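Local structure of Oxidored_FMN domain-containing protein ([Pseudomonas] geniculata N1, 6L6J) at residues A30-M35 with A70-P75; E40-R45 with L86-A91; E60-E65 with E103-G108. The protein probably acts as an FMN- and [4Fe-4S]-dependent oxidoreductase, the amine oxidase that acts on 6-hydroxypseudooxynicotine. All blocks are in the same frame, centred on the assembly; numbering follows the deposited sequence.

Contact 1. Residues A30-M35 with A70-P75. With FMN (flavin mononucleotide), chain B.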
loop_
_atom_site.group_PDB
_atom_site.type_symbol
_atom_site.label_atom_id
_atom_site.label_comp_id
_atom_site.label_asym_id
_atom_site.label_seq_id
_atom_site.Cartn_x
_atom_site.Cartn_y
_atom_site.Cartn_z
ATOM N N ALA A 30 -8.402 3.010 -4.558
ATOM C CA ALA A 30 -8.734 4.294 -3.902
ATOM C C ALA A 30 -7.461 5.105 -3.726
ATOM O O ALA A 30 -6.407 4.508 -3.477
ATOM C CB ALA A 30 -9.403 4.070 -2.572
ATOM N N THR A 31 -7.582 6.423 -3.849
ATOM C CA THR A 31 -6.466 7.386 -3.649
ATOM C C THR A 31 -6.743 8.291 -2.443
ATOM O O THR A 31 -5.822 9.068 -2.092
ATOM C CB THR A 31 -6.244 8.202 -4.931
ATOM O OG1 THR A 31 -7.541 8.552 -5.410
ATOM C CG2 THR A 31 -5.451 7.439 -5.969
ATOM N N ALA A 32 -7.950 8.201 -1.863
ATOM C CA ALA A 32 -8.431 9.040 -0.737
ATOM C C ALA A 32 -8.375 10.531 -1.086
ATOM O O ALA A 32 -8.151 11.338 -0.187
ATOM C CB ALA A 32 -7.633 8.744 0.507
ATOM N N MET A 33 -8.489 10.856 -2.365
ATOM C CA MET A 33 -8.876 12.183 -2.901
ATOM C C MET A 33 -10.249 11.972 -3.532
ATOM O O MET A 33 -10.376 11.003 -4.353
ATOM C CB MET A 33 -7.931 12.661 -4.010
ATOM C CG MET A 33 -6.488 12.319 -3.797
ATOM S SD MET A 33 -5.680 11.844 -5.337
ATOM C CE MET A 33 -3.999 11.673 -4.737
ATOM N N GLY A 34 -11.242 12.770 -3.181
ATOM C CA GLY A 34 -12.602 12.529 -3.702
ATOM C C GLY A 34 -12.956 13.564 -4.750
ATOM O O GLY A 34 -12.037 14.012 -5.474
ATOM N N MET A 35 -14.228 13.974 -4.761
ATOM C CA MET A 35 -14.718 15.149 -5.522
ATOM C C MET A 35 -14.202 16.407 -4.834
ATOM O O MET A 35 -14.116 17.470 -5.481
ATOM C CB MET A 35 -16.248 15.167 -5.564
ATOM C CG MET A 35 -16.825 13.832 -5.985
ATOM S SD MET A 35 -15.914 13.102 -7.388
ATOM C CE MET A 35 -16.880 13.766 -8.751
ATOM N N ALA A 70 -17.321 6.708 4.534
ATOM C CA ALA A 70 -17.007 7.967 5.241
ATOM C C ALA A 70 -16.254 7.622 6.521
ATOM O O ALA A 70 -16.635 6.715 7.250
ATOM C CB ALA A 70 -18.254 8.756 5.554
ATOM N N PRO A 71 -15.191 8.372 6.871
ATOM C CA PRO A 71 -14.865 9.635 6.195
ATOM C C PRO A 71 -13.848 9.551 5.034
ATOM O O PRO A 71 -13.328 10.576 4.658
ATOM C CB PRO A 71 -14.290 10.418 7.375
ATOM C CG PRO A 71 -13.546 9.359 8.208
ATOM C CD PRO A 71 -14.251 8.037 7.955
ATOM N N LEU A 72 -13.610 8.361 4.465
ATOM C CA LEU A 72 -12.788 8.198 3.226
ATOM C C LEU A 72 -13.451 8.940 2.054
ATOM O O LEU A 72 -14.595 8.664 1.701
ATOM C CB LEU A 72 -12.609 6.701 2.926
ATOM C CG LEU A 72 -11.985 6.343 1.572
ATOM C CD1 LEU A 72 -10.570 6.900 1.434
ATOM C CD2 LEU A 72 -11.998 4.843 1.336
ATOM N N PRO A 73 -12.783 9.937 1.430
ATOM C CA PRO A 73 -13.333 10.600 0.253
ATOM C C PRO A 73 -13.163 9.762 -1.026
ATOM O O PRO A 73 -12.033 9.449 -1.356
ATOM C CB PRO A 73 -12.558 11.921 0.152
ATOM C CG PRO A 73 -11.280 11.698 0.916
ATOM C CD PRO A 73 -11.502 10.518 1.843
ATOM N N ASP A 74 -14.286 9.471 -1.695
ATOM C CA ASP A 74 -14.415 8.629 -2.909
ATOM C C ASP A 74 -15.034 9.432 -4.046
ATOM O O ASP A 74 -15.717 10.424 -3.798
ATOM C CB ASP A 74 -15.328 7.430 -2.660
ATOM C CG ASP A 74 -14.631 6.299 -1.952
ATOM O OD1 ASP A 74 -13.370 6.361 -1.900
ATOM O OD2 ASP A 74 -15.353 5.373 -1.459
ATOM N N PRO A 75 -14.859 9.009 -5.318
ATOM C CA PRO A 75 -15.683 9.506 -6.413
ATOM C C PRO A 75 -17.152 9.157 -6.166
ATOM O O PRO A 75 -17.401 8.204 -5.462
ATOM C CB PRO A 75 -15.186 8.763 -7.659
ATOM C CG PRO A 75 -13.802 8.332 -7.286
ATOM C CD PRO A 75 -13.836 8.077 -5.789
HETATM N N1 FMN B . -9.769 -2.540 -4.973
HETATM C C2 FMN B . -11.053 -2.166 -5.278
HETATM O O2 FMN B . -11.770 -2.995 -5.847
HETATM N N3 FMN B . -11.576 -0.957 -5.036
HETATM C C4 FMN B . -10.843 0.004 -4.449
HETATM O O4 FMN B . -11.326 1.112 -4.223
HETATM C C4A FMN B . -9.442 -0.312 -4.052
HETATM N N5 FMN B . -8.652 0.609 -3.451
HETATM C C5A FMN B . -7.364 0.297 -3.181
HETATM C C6 FMN B . -6.524 1.264 -2.634
HETATM C C7 FMN B . -5.206 0.943 -2.380
HETATM C C7M FMN B . -4.346 1.962 -1.738
HETATM C C8 FMN B . -4.673 -0.384 -2.711
HETATM C C8M FMN B . -3.253 -0.765 -2.409
HETATM C C9 FMN B . -5.482 -1.346 -3.253
HETATM C C9A FMN B . -6.815 -1.064 -3.520
HETATM N N10 FMN B . -7.648 -2.020 -4.119
HETATM C C10 FMN B . -8.946 -1.662 -4.387
HETATM C "C1'" FMN B . -7.172 -3.391 -4.486
HETATM C "C2'" FMN B . -6.421 -3.362 -5.804
HETATM O "O2'" FMN B . -7.365 -3.041 -6.810
HETATM C "C3'" FMN B . -5.783 -4.676 -6.143
HETATM O "O3'" FMN B . -6.810 -5.648 -6.343
HETATM C "C4'" FMN B . -4.801 -5.189 -5.089
HETATM O "O4'" FMN B . -3.958 -4.108 -4.625
HETATM C "C5'" FMN B . -3.971 -6.347 -5.625
HETATM O "O5'" FMN B . -3.216 -5.878 -6.728
HETATM P P FMN B . -1.693 -5.364 -6.525
HETATM O O1P FMN B . -0.911 -6.568 -6.049
HETATM O O2P FMN B . -1.335 -4.890 -7.898
HETATM O O3P FMN B . -1.779 -4.251 -5.498
HETATM O O HOH W 1 -10.681 7.306 -2.579
#
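A32 and L72 make the apolar part of the contact: CB of A32 lies 3.6 Å from CD1 of L72. The leucine reaches that far because its CG stands anti to the backbone N (chi1 171°), which carries the branch to the alanine. P73 adds its ring, with CG lying 3.3 Å from the carbonyl O of A32 and CB resting against the backbone N and CA of G34. At the far end, SD of M35 approaches CA of P75 at 3.7 Å, after a chain bent at both chi2 and chi3.

Backbone proximity is tightest where the CA of G34 and the CA of D74 come to 4.4 Å. The two stretches are loops that follow barrel strands 24-26 and 55-62, so the contact joins neighbouring beta-alpha loops at the C-terminal mouth of the TIM barrel, where the flavin sits.

The polar linkage found between the segments is made through water. Water 1 accepts from N of A32 at 3.0 Å and probably donates to O of P73 at 2.8 Å, bridging the two backbones. On the ligand side, A30 faces the isoalloxazine: its CB is 3.6 Å from N5 of FMN, and the backbone N of A30 comes within 2.7 Å of FMN N5. O of L72 accepts a hydrogen bond from OH of Y115.

Contact 2. Residues E40-R45 with L86-A91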
loop_
_atom_site.group_PDB
_atom_site.type_symbol
_atom_site.label_atom_id
_atom_site.label_comp_id
_atom_site.label_asym_id
_atom_site.label_seq_id
_atom_site.Cartn_x
_atom_site.Cartn_y
_atom_site.Cartn_z
ATOM N N GLU A 40 -6.100 16.586 -7.473
ATOM C CA GLU A 40 -5.252 15.482 -6.939
ATOM C C GLU A 40 -5.536 14.215 -7.772
ATOM O O GLU A 40 -4.593 13.634 -8.351
ATOM C CB GLU A 40 -5.501 15.314 -5.437
ATOM C CG GLU A 40 -5.347 16.612 -4.660
ATOM C CD GLU A 40 -5.220 16.510 -3.145
ATOM O OE1 GLU A 40 -5.484 15.414 -2.581
ATOM O OE2 GLU A 40 -4.906 17.555 -2.522
ATOM N N MET A 41 -6.806 13.824 -7.842
ATOM C CA MET A 41 -7.312 12.678 -8.633
ATOM C C MET A 41 -6.868 12.796 -10.101
ATOM O O MET A 41 -6.247 11.857 -10.610
ATOM C CB MET A 41 -8.832 12.679 -8.526
ATOM C CG MET A 41 -9.506 11.595 -9.298
ATOM S SD MET A 41 -11.231 11.590 -8.766
ATOM C CE MET A 41 -11.061 10.651 -7.252
ATOM N N ILE A 42 -7.152 13.933 -10.744
ATOM C CA ILE A 42 -6.774 14.235 -12.155
ATOM C C ILE A 42 -5.267 14.004 -12.324
ATOM O O ILE A 42 -4.912 13.131 -13.107
ATOM C CB ILE A 42 -7.242 15.650 -12.562
ATOM C CG1 ILE A 42 -8.734 15.666 -12.903
ATOM C CG2 ILE A 42 -6.430 16.222 -13.706
ATOM C CD1 ILE A 42 -9.369 17.057 -12.867
ATOM N N ALA A 43 -4.422 14.742 -11.613
ATOM C CA ALA A 43 -2.937 14.676 -11.702
ATOM C C ALA A 43 -2.455 13.243 -11.392
ATOM O O ALA A 43 -1.521 12.742 -12.054
ATOM C CB ALA A 43 -2.322 15.690 -10.751
ATOM N N PHE A 44 -3.065 12.589 -10.405
ATOM C CA PHE A 44 -2.719 11.200 -10.031
ATOM C C PHE A 44 -2.936 10.317 -11.252
ATOM O O PHE A 44 -1.978 9.716 -11.690
ATOM C CB PHE A 44 -3.514 10.691 -8.823
ATOM C CG PHE A 44 -3.040 9.338 -8.362
ATOM C CD1 PHE A 44 -1.969 9.221 -7.478
ATOM C CD2 PHE A 44 -3.622 8.171 -8.857
ATOM C CE1 PHE A 44 -1.499 7.972 -7.088
ATOM C CE2 PHE A 44 -3.147 6.923 -8.472
ATOM C CZ PHE A 44 -2.087 6.828 -7.590
ATOM N N ARG A 45 -4.160 10.249 -11.765
ATOM C CA ARG A 45 -4.550 9.321 -12.860
ATOM C C ARG A 45 -3.795 9.693 -14.146
ATOM O O ARG A 45 -3.240 8.798 -14.783
ATOM C CB ARG A 45 -6.068 9.362 -13.053
ATOM C CG ARG A 45 -6.885 8.994 -11.823
ATOM C CD ARG A 45 -6.579 7.601 -11.350
ATOM N NE ARG A 45 -7.266 7.290 -10.113
ATOM C CZ ARG A 45 -7.080 6.204 -9.381
ATOM N NH1 ARG A 45 -6.215 5.287 -9.769
ATOM N NH2 ARG A 45 -7.780 6.031 -8.272
ATOM N N LEU A 86 -16.071 14.468 -13.234
ATOM C CA LEU A 86 -15.427 13.170 -13.582
ATOM C C LEU A 86 -14.997 13.141 -15.052
ATOM O O LEU A 86 -14.036 12.404 -15.353
ATOM C CB LEU A 86 -16.368 12.005 -13.263
ATOM C CG LEU A 86 -16.608 11.713 -11.782
ATOM C CD1 LEU A 86 -17.474 10.484 -11.629
ATOM C CD2 LEU A 86 -15.309 11.537 -11.012
ATOM N N ALA A 87 -15.656 13.914 -15.916
ATOM C CA ALA A 87 -15.324 14.066 -17.355
ATOM C C ALA A 87 -13.889 14.591 -17.499
ATOM O O ALA A 87 -13.202 14.219 -18.455
ATOM C CB ALA A 87 -16.304 14.985 -18.020
ATOM N N ARG A 88 -13.452 15.423 -16.561
ATOM C CA ARG A 88 -12.068 15.955 -16.534
ATOM C C ARG A 88 -11.089 14.793 -16.317
ATOM O O ARG A 88 -10.014 14.818 -16.942
ATOM C CB ARG A 88 -11.936 17.016 -15.442
ATOM C CG ARG A 88 -12.988 18.114 -15.532
ATOM C CD ARG A 88 -12.403 19.501 -15.564
ATOM N NE ARG A 88 -12.144 20.043 -14.242
ATOM C CZ ARG A 88 -10.947 20.395 -13.779
ATOM N NH1 ARG A 88 -9.864 20.234 -14.516
ATOM N NH2 ARG A 88 -10.836 20.903 -12.562
ATOM N N VAL A 89 -11.459 13.833 -15.449
ATOM C CA VAL A 89 -10.619 12.659 -15.091
ATOM C C VAL A 89 -10.454 11.825 -16.361
ATOM O O VAL A 89 -9.294 11.534 -16.743
ATOM C CB VAL A 89 -11.246 11.821 -13.966
ATOM C CG1 VAL A 89 -10.299 10.707 -13.536
ATOM C CG2 VAL A 89 -11.661 12.665 -12.762
ATOM N N VAL A 90 -11.582 11.487 -16.994
ATOM C CA VAL A 90 -11.646 10.773 -18.302
ATOM C C VAL A 90 -10.721 11.460 -19.314
ATOM O O VAL A 90 -9.932 10.752 -19.966
ATOM C CB VAL A 90 -13.097 10.696 -18.818
ATOM C CG1 VAL A 90 -13.201 10.085 -20.211
ATOM C CG2 VAL A 90 -13.969 9.920 -17.830
ATOM N N ALA A 91 -10.799 12.778 -19.434
ATOM C CA ALA A 91 -10.055 13.586 -20.432
ATOM C C ALA A 91 -8.550 13.438 -20.204
ATOM O O ALA A 91 -7.826 13.204 -21.204
ATOM C CB ALA A 91 -10.477 15.026 -20.383
#
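NH2 of R45 is gripped by two groups, a salt bridge to OE1 of E59 and a hydrogen bond to O of H29, while lower on the same side chain CG packs 4.2 Å from CG1 of V89. R45 therefore spends its aliphatic part on the neighbouring helix and its charge on the barrel wall, since E59 belongs to strand 55-62. The contact pairs helices 38-51 and 83-94, successive outer helices of the TIM barrel. Their short segments run nearly parallel, with axes 9.1 Å apart and a signed crossing angle of -16°.

V89 is the residue of helix 83-94 on which three side chains converge. The V89 and R45 side chains lie side by side and point the same way, whereas CG2 of V89 meets SD of M41 at 4.2 Å and CG1 of I42 at the same separation. M41 brings its sulfur there on a chain that stays extended until it bends at chi3. Beneath the pair, V89 and R45 both also touch L58 of strand 55-62, which ties the helix interface to the sheet.

I42 extends past V89 to the more exposed margin. With chi2 at 161° its CD1 is carried outward over one face of the R88 guanidinium, 3.6 Å above the plane and displaced toward the rim. An alanine here is likely to open a gap beside V89 and uncover that face of R88. The polar end of R88 is engaged elsewhere, NH2 making a salt bridge with OE1 of E39.

The guanidinium of R45 is covered likewise on one face, by CD2 of F44 at 3.7 Å above its plane.

Contact 3. Residues E60-E65 with E103-G108. With FMN (flavin mononucleotide), chain B; SO4 (sulfate ion), chain F.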
loop_
_atom_site.group_PDB
_atom_site.type_symbol
_atom_site.label_atom_id
_atom_site.label_comp_id
_atom_site.label_asym_id
_atom_site.label_seq_id
_atom_site.Cartn_x
_atom_site.Cartn_y
_atom_site.Cartn_z
ATOM N N GLU A 60 -13.697 2.750 -6.053
ATOM C CA GLU A 60 -15.127 2.549 -5.686
ATOM C C GLU A 60 -15.873 3.873 -5.873
ATOM O O GLU A 60 -15.568 4.821 -5.179
ATOM C CB GLU A 60 -15.283 1.953 -4.286
ATOM C CG GLU A 60 -14.547 2.682 -3.172
ATOM C CD GLU A 60 -14.908 2.142 -1.796
ATOM O OE1 GLU A 60 -15.394 0.959 -1.711
ATOM O OE2 GLU A 60 -14.724 2.894 -0.810
ATOM N N THR A 61 -16.762 3.941 -6.859
ATOM C CA THR A 61 -17.500 5.173 -7.231
ATOM C C THR A 61 -18.955 5.021 -6.782
ATOM O O THR A 61 -19.685 4.214 -7.394
ATOM C CB THR A 61 -17.347 5.433 -8.728
ATOM O OG1 THR A 61 -15.952 5.671 -8.896
ATOM C CG2 THR A 61 -18.190 6.585 -9.229
ATOM N N MET A 62 -19.349 5.740 -5.742
ATOM C CA MET A 62 -20.593 5.444 -4.994
ATOM C C MET A 62 -21.805 5.719 -5.884
ATOM O O MET A 62 -21.906 6.848 -6.414
ATOM C CB MET A 62 -20.659 6.300 -3.727
ATOM C CG MET A 62 -19.501 6.005 -2.790
ATOM S SD MET A 62 -19.523 4.291 -2.229
ATOM C CE MET A 62 -18.240 3.537 -3.199
ATOM N N ILE A 63 -22.721 4.757 -5.990
ATOM C CA ILE A 63 -23.921 4.859 -6.877
ATOM C C ILE A 63 -25.132 5.492 -6.175
ATOM O O ILE A 63 -26.152 5.662 -6.857
ATOM C CB ILE A 63 -24.277 3.481 -7.448
ATOM C CG1 ILE A 63 -24.801 2.527 -6.376
ATOM C CG2 ILE A 63 -23.080 2.906 -8.178
ATOM C CD1 ILE A 63 -25.583 1.368 -6.940
ATOM N N HIS A 64 -25.045 5.808 -4.879
ATOM C CA HIS A 64 -26.181 6.319 -4.057
ATOM C C HIS A 64 -25.688 6.736 -2.667
ATOM O O HIS A 64 -24.699 6.143 -2.186
ATOM C CB HIS A 64 -27.280 5.246 -3.940
ATOM C CG HIS A 64 -28.593 5.767 -3.471
ATOM N ND1 HIS A 64 -29.036 5.588 -2.188
ATOM C CD2 HIS A 64 -29.551 6.472 -4.114
ATOM C CE1 HIS A 64 -30.213 6.159 -2.061
ATOM N NE2 HIS A 64 -30.545 6.723 -3.230
ATOM N N GLU A 65 -26.424 7.647 -2.024
ATOM C CA GLU A 65 -26.137 8.274 -0.692
ATOM C C GLU A 65 -26.098 7.218 0.438
ATOM O O GLU A 65 -25.438 7.476 1.494
ATOM C CB GLU A 65 -27.189 9.355 -0.409
ATOM C CG GLU A 65 -27.213 10.477 -1.443
ATOM C CD GLU A 65 -28.191 10.346 -2.615
ATOM O OE1 GLU A 65 -28.265 9.245 -3.239
ATOM O OE2 GLU A 65 -28.891 11.363 -2.912
ATOM N N GLU A 103 -15.153 2.009 -11.178
ATOM C CA GLU A 103 -15.708 0.941 -10.331
ATOM C C GLU A 103 -16.977 1.466 -9.652
ATOM O O GLU A 103 -16.920 1.821 -8.483
ATOM C CB GLU A 103 -14.633 0.451 -9.369
ATOM C CG GLU A 103 -14.915 -0.927 -8.805
ATOM C CD GLU A 103 -13.985 -1.317 -7.676
ATOM O OE1 GLU A 103 -13.526 -2.460 -7.707
ATOM O OE2 GLU A 103 -13.735 -0.467 -6.758
ATOM N N LEU A 104 -18.081 1.540 -10.386
ATOM C CA LEU A 104 -19.420 1.809 -9.809
ATOM C C LEU A 104 -19.663 0.797 -8.694
ATOM O O LEU A 104 -19.549 -0.405 -8.961
ATOM C CB LEU A 104 -20.478 1.707 -10.909
ATOM C CG LEU A 104 -20.476 2.867 -11.909
ATOM C CD1 LEU A 104 -21.693 2.781 -12.824
ATOM C CD2 LEU A 104 -20.434 4.220 -11.196
ATOM N N ALA A 105 -19.951 1.299 -7.492
ATOM C CA ALA A 105 -19.918 0.527 -6.227
ATOM C C ALA A 105 -21.124 0.871 -5.357
ATOM O O ALA A 105 -21.461 2.053 -5.261
ATOM C CB ALA A 105 -18.635 0.837 -5.493
ATOM N N HIS A 106 -21.721 -0.135 -4.720
ATOM C CA HIS A 106 -22.664 0.056 -3.586
ATOM C C HIS A 106 -22.190 -0.825 -2.432
ATOM O O HIS A 106 -22.117 -2.054 -2.639
ATOM C CB HIS A 106 -24.132 -0.206 -3.964
ATOM C CG HIS A 106 -25.062 0.300 -2.916
ATOM N ND1 HIS A 106 -25.086 -0.235 -1.634
ATOM C CD2 HIS A 106 -25.941 1.325 -2.915
ATOM C CE1 HIS A 106 -25.966 0.415 -0.902
ATOM N NE2 HIS A 106 -26.489 1.396 -1.658
ATOM N N ALA A 107 -21.914 -0.212 -1.276
ATOM C CA ALA A 107 -21.090 -0.786 -0.194
ATOM C C ALA A 107 -21.923 -1.746 0.667
ATOM O O ALA A 107 -21.347 -2.422 1.514
ATOM C CB ALA A 107 -20.482 0.337 0.616
ATOM N N GLY A 108 -23.238 -1.802 0.464
ATOM C CA GLY A 108 -24.145 -2.581 1.328
ATOM C C GLY A 108 -23.774 -2.419 2.806
ATOM O O GLY A 108 -23.825 -1.289 3.314
HETATM N N1 FMN B . -9.769 -2.540 -4.973
HETATM C C2 FMN B . -11.053 -2.166 -5.278
HETATM O O2 FMN B . -11.770 -2.995 -5.847
HETATM N N3 FMN B . -11.576 -0.957 -5.036
HETATM C C4 FMN B . -10.843 0.004 -4.449
HETATM O O4 FMN B . -11.326 1.112 -4.223
HETATM C C4A FMN B . -9.442 -0.312 -4.052
HETATM N N5 FMN B . -8.652 0.609 -3.451
HETATM C C5A FMN B . -7.364 0.297 -3.181
HETATM C C6 FMN B . -6.524 1.264 -2.634
HETATM C C7 FMN B . -5.206 0.943 -2.380
HETATM C C7M FMN B . -4.346 1.962 -1.738
HETATM C C8 FMN B . -4.673 -0.384 -2.711
HETATM C C8M FMN B . -3.253 -0.765 -2.409
HETATM C C9 FMN B . -5.482 -1.346 -3.253
HETATM C C9A FMN B . -6.815 -1.064 -3.520
HETATM N N10 FMN B . -7.648 -2.020 -4.119
HETATM C C10 FMN B . -8.946 -1.662 -4.387
HETATM C "C1'" FMN B . -7.172 -3.391 -4.486
HETATM C "C2'" FMN B . -6.421 -3.362 -5.804
HETATM O "O2'" FMN B . -7.365 -3.041 -6.810
HETATM C "C3'" FMN B . -5.783 -4.676 -6.143
HETATM O "O3'" FMN B . -6.810 -5.648 -6.343
HETATM C "C4'" FMN B . -4.801 -5.189 -5.089
HETATM O "O4'" FMN B . -3.958 -4.108 -4.625
HETATM C "C5'" FMN B . -3.971 -6.347 -5.625
HETATM O "O5'" FMN B . -3.216 -5.878 -6.728
HETATM P P FMN B . -1.693 -5.364 -6.525
HETATM O O1P FMN B . -0.911 -6.568 -6.049
HETATM O O2P FMN B . -1.335 -4.890 -7.898
HETATM O O3P FMN B . -1.779 -4.251 -5.498
HETATM S S SO4 F . -33.791 7.909 -4.767
HETATM O O1 SO4 F . -33.253 7.995 -6.098
HETATM O O2 SO4 F . -34.879 8.862 -4.619
HETATM O O3 SO4 F . -34.264 6.562 -4.538
HETATM O O4 SO4 F . -32.756 8.231 -3.814
#
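E103 starts beside E60, with CB of E103 4.1 Å from N of E60, and from there runs out to the flavin. With CG anti to the backbone N (chi1 -160°) and the chain extended beyond it, the carboxylate is delivered to the pyrimidine ring. CD faces O2 and N3 of FMN. At the tip, OE2 accepts from N3 of FMN at 2.8 Å, while OE1 lies 2.6 Å from FMN O2 and has a long, weak ion pair with NE of R224.

The backbones behind this tip are parallel neighbours, strands 55-62 and 99-105 of the barrel, joined by helix 83-94 in a beta-alpha-beta unit. The evidence is a set of alternating bonds: N of T61 to O of E103 (2.7 Å, 166° at the hydrogen), N of A105 to O of T61 (2.9 Å), and N of I63 to O of A105 (3.1 Å). CB of A105 packs on CE of M62 and CB of E60 on one face; on the other, CG2 of T61 meets CD2 of L104. Past the strands, I63 crosses H106 at about a right angle, with CG1 at the imidazole edge. NE2 of H64 donates to O4 of a sulfate, probably from the crystallisation liquor, at 2.7 Å. OE2 of E60 is bonded to ND1 of H69.

Near the C-terminal ends of adjacent strands, the E103 carboxylate thus offers an acceptor for N3-H of FMN and the E60 amide a weak donor for O4, a complementary pairing that probably helps orient the flavin ring.

How the contacts relate
Contacts 1 and 3 lie at the flavin end of the barrel, both touch FMN, and both are buried, with no exposed residue among those that touch. Contact 2, outside the barrel wall, is mostly buried but reaches the surface at R88. Contact 3 is held by direct backbone hydrogen bonds between strands, contact 1 by loop packing and a water bridge, and contact 2 by side chains without a hydrogen bond across it. Strand 55-62 supplies one side of contact 3 and leads into loop 70-75, which runs on to the second helix of contact 2. Contacts 1 and 2 meet where M35 packs on L86 and T31 on F44; contacts 1 and 3 meet through a probable P75 O to M62 N hydrogen bond.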